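Coiled-coil and C2 domain-containing protein 1-like (Drosophila melanogaster, PDB 6EI6) binds phosphatidylinositol monophosphates and regulates the ESCRT-III subunit shrub in endosomal protein sorting, probably by preventing its inappropriate polymerisation. Local coordinates at residues E44-Q49 with K264-D269. Numbering follows the deposited sequence.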
loop_
_atom_site.group_PDB
_atom_site.type_symbol
_atom_site.label_atom_id
_atom_site.label_comp_id
_atom_site.label_asym_id
_atom_site.label_seq_id
_atom_site.Cartn_x
_atom_site.Cartn_y
_atom_site.Cartn_z
ATOM N N GLU A 44 2.125 -22.037 -4.618
ATOM C CA GLU A 44 2.049 -20.916 -3.680
ATOM C C GLU A 44 3.322 -20.085 -3.700
ATOM O O GLU A 44 3.270 -18.845 -3.729
ATOM C CB GLU A 44 1.800 -21.433 -2.265
ATOM C CG GLU A 44 0.426 -21.985 -2.088
ATOM C CD GLU A 44 -0.577 -20.872 -1.815
ATOM O OE1 GLU A 44 -0.182 -19.836 -1.192
ATOM O OE2 GLU A 44 -1.748 -21.014 -2.251
ATOM N N GLN A 45 4.480 -20.763 -3.642
ATOM C CA GLN A 45 5.744 -20.050 -3.615
ATOM C C GLN A 45 5.906 -19.191 -4.857
ATOM O O GLN A 45 6.322 -18.027 -4.764
ATOM C CB GLN A 45 6.904 -21.028 -3.488
ATOM C CG GLN A 45 8.272 -20.337 -3.549
ATOM C CD GLN A 45 8.595 -19.611 -2.252
ATOM O OE1 GLN A 45 8.138 -20.016 -1.196
ATOM N NE2 GLN A 45 9.386 -18.538 -2.330
ATOM N N LEU A 46 5.566 -19.743 -6.030
ATOM C CA LEU A 46 5.715 -19.000 -7.274
ATOM C C LEU A 46 4.721 -17.846 -7.332
ATOM O O LEU A 46 5.073 -16.739 -7.756
ATOM C CB LEU A 46 5.536 -19.944 -8.474
ATOM C CG LEU A 46 6.660 -20.969 -8.702
ATOM C CD1 LEU A 46 6.234 -22.088 -9.687
ATOM C CD2 LEU A 46 7.945 -20.285 -9.181
ATOM N N ALA A 47 3.480 -18.082 -6.883
ATOM C CA ALA A 47 2.500 -17.002 -6.803
ATOM C C ALA A 47 2.979 -15.876 -5.888
ATOM O O ALA A 47 2.813 -14.695 -6.222
ATOM C CB ALA A 47 1.135 -17.536 -6.338
ATOM N N LYS A 48 3.603 -16.211 -4.743
ATOM C CA LYS A 48 4.158 -15.160 -3.882
ATOM C C LYS A 48 5.284 -14.419 -4.577
ATOM O O LYS A 48 5.422 -13.199 -4.429
ATOM C CB LYS A 48 4.687 -15.726 -2.569
ATOM C CG LYS A 48 3.653 -16.040 -1.521
ATOM C CD LYS A 48 4.316 -16.640 -0.274
ATOM C CE LYS A 48 3.260 -17.167 0.682
ATOM N NZ LYS A 48 2.235 -18.020 -0.019
ATOM N N GLN A 49 6.109 -15.144 -5.332
ATOM C CA GLN A 49 7.193 -14.503 -6.068
ATOM C C GLN A 49 6.634 -13.580 -7.141
ATOM O O GLN A 49 7.126 -12.455 -7.327
ATOM C CB GLN A 49 8.105 -15.574 -6.690
ATOM C CG GLN A 49 9.056 -16.229 -5.696
ATOM C CD GLN A 49 9.827 -17.455 -6.251
ATOM O OE1 GLN A 49 10.287 -18.287 -5.469
ATOM N NE2 GLN A 49 9.956 -17.568 -7.587
ATOM N N LYS A 264 15.678 -17.478 -1.413
ATOM C CA LYS A 264 15.385 -18.800 -1.927
ATOM C C LYS A 264 14.342 -18.681 -3.036
ATOM O O LYS A 264 13.203 -19.118 -2.927
ATOM C CB LYS A 264 14.930 -19.730 -0.815
ATOM C CG LYS A 264 15.613 -19.464 0.495
ATOM C CD LYS A 264 15.491 -20.654 1.445
ATOM C CE LYS A 264 14.382 -20.420 2.480
ATOM N NZ LYS A 264 14.191 -21.618 3.359
ATOM N N TRP A 265 14.748 -18.080 -4.137
ATOM C CA TRP A 265 13.870 -17.940 -5.278
ATOM C C TRP A 265 13.676 -19.311 -5.912
ATOM O O TRP A 265 14.621 -19.885 -6.468
ATOM C CB TRP A 265 14.490 -16.955 -6.269
ATOM C CG TRP A 265 13.541 -16.319 -7.209
ATOM C CD1 TRP A 265 13.399 -16.595 -8.540
ATOM C CD2 TRP A 265 12.639 -15.245 -6.921
ATOM N NE1 TRP A 265 12.457 -15.766 -9.096
ATOM C CE2 TRP A 265 11.981 -14.923 -8.122
ATOM C CE3 TRP A 265 12.337 -14.515 -5.765
ATOM C CZ2 TRP A 265 11.012 -13.928 -8.197
ATOM C CZ3 TRP A 265 11.383 -13.533 -5.831
ATOM C CH2 TRP A 265 10.724 -13.244 -7.045
ATOM N N LEU A 266 12.453 -19.832 -5.868
ATOM C CA LEU A 266 12.186 -21.105 -6.529
ATOM C C LEU A 266 12.149 -20.887 -8.039
ATOM O O LEU A 266 11.493 -19.961 -8.516
ATOM C CB LEU A 266 10.882 -21.701 -6.028
ATOM C CG LEU A 266 10.621 -23.166 -6.298
ATOM C CD1 LEU A 266 9.820 -23.755 -5.174
ATOM C CD2 LEU A 266 9.910 -23.377 -7.644
ATOM N N VAL A 267 12.870 -21.738 -8.776
ATOM C CA VAL A 267 13.010 -21.668 -10.233
ATOM C C VAL A 267 12.922 -23.092 -10.773
ATOM O O VAL A 267 13.583 -23.990 -10.248
ATOM C CB VAL A 267 14.363 -21.031 -10.638
ATOM C CG1 VAL A 267 14.676 -21.243 -12.122
ATOM C CG2 VAL A 267 14.445 -19.568 -10.268
ATOM N N LEU A 268 12.120 -23.321 -11.811
ATOM C CA LEU A 268 12.104 -24.672 -12.370
ATOM C C LEU A 268 13.396 -24.957 -13.139
ATOM O O LEU A 268 14.011 -24.053 -13.721
ATOM C CB LEU A 268 10.913 -24.866 -13.296
ATOM C CG LEU A 268 9.565 -24.500 -12.677
ATOM C CD1 LEU A 268 8.449 -24.684 -13.686
ATOM C CD2 LEU A 268 9.279 -25.269 -11.397
ATOM N N ASP A 269 13.836 -26.216 -13.109
ATOM C CA ASP A 269 14.723 -26.680 -14.177
ATOM C C ASP A 269 13.892 -26.760 -15.459
ATOM O O ASP A 269 12.688 -27.035 -15.407
ATOM C CB ASP A 269 15.328 -28.049 -13.834
ATOM C CG ASP A 269 15.909 -28.123 -12.418
ATOM O OD1 ASP A 269 15.979 -27.093 -11.702
ATOM O OD2 ASP A 269 16.330 -29.232 -12.020
#
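Gln49 reaches from its helix to Leu266 and hydrogen-bonds to both its backbone N and its backbone O. Its OE1 accepts from Leu266 N at 2.7 Å, with the donor tilted from the carbonyl plane. Its NE2 donates to Leu266 O at 3.0 Å in a nearly straight bond (172°) on a carbonyl lone pair. One side-chain amide thus satisfies both backbone polar atoms of a single strand residue. A second donor, Gln45 NE2, meets Gln49 OE1 at 3.3 Å from one turn earlier, in the carbonyl plane, which helps fix the rotation of the Gln49 amide.

The same amide is stacked over one face of the Trp265 indole, with the two planes 19° apart. Gln49 CG sits above the six-membered ring, 3.5 Å from its centroid, in a CH-pi contact. The Gln49 chain runs extended beyond CG (chi2 171°), which carries the amide along the ring to the strand. With an alanine at Gln49, the N and O of Leu266 would probably lose these partners, and the indole face would lose its CG and amide contacts.

Apolar contacts flank the polar grip. Leu46 CD2 meets Leu266 CD2 at 4.0 Å, the side chains crossing at about a right angle. Gln45 CG touches Leu266 CB at 3.8 Å.

The contact joins helix 34-62, near the start of the chain, to strand 265-268 at its C-terminal end, with the strands of the C2 domain lying between them in sequence. Strand 265-268 follows helix 255-263 and pairs antiparallel with strand 99-102. Helix 66-91 packs against both segments, through Leu83 and Val86 at Leu46 and Val79 at Trp265.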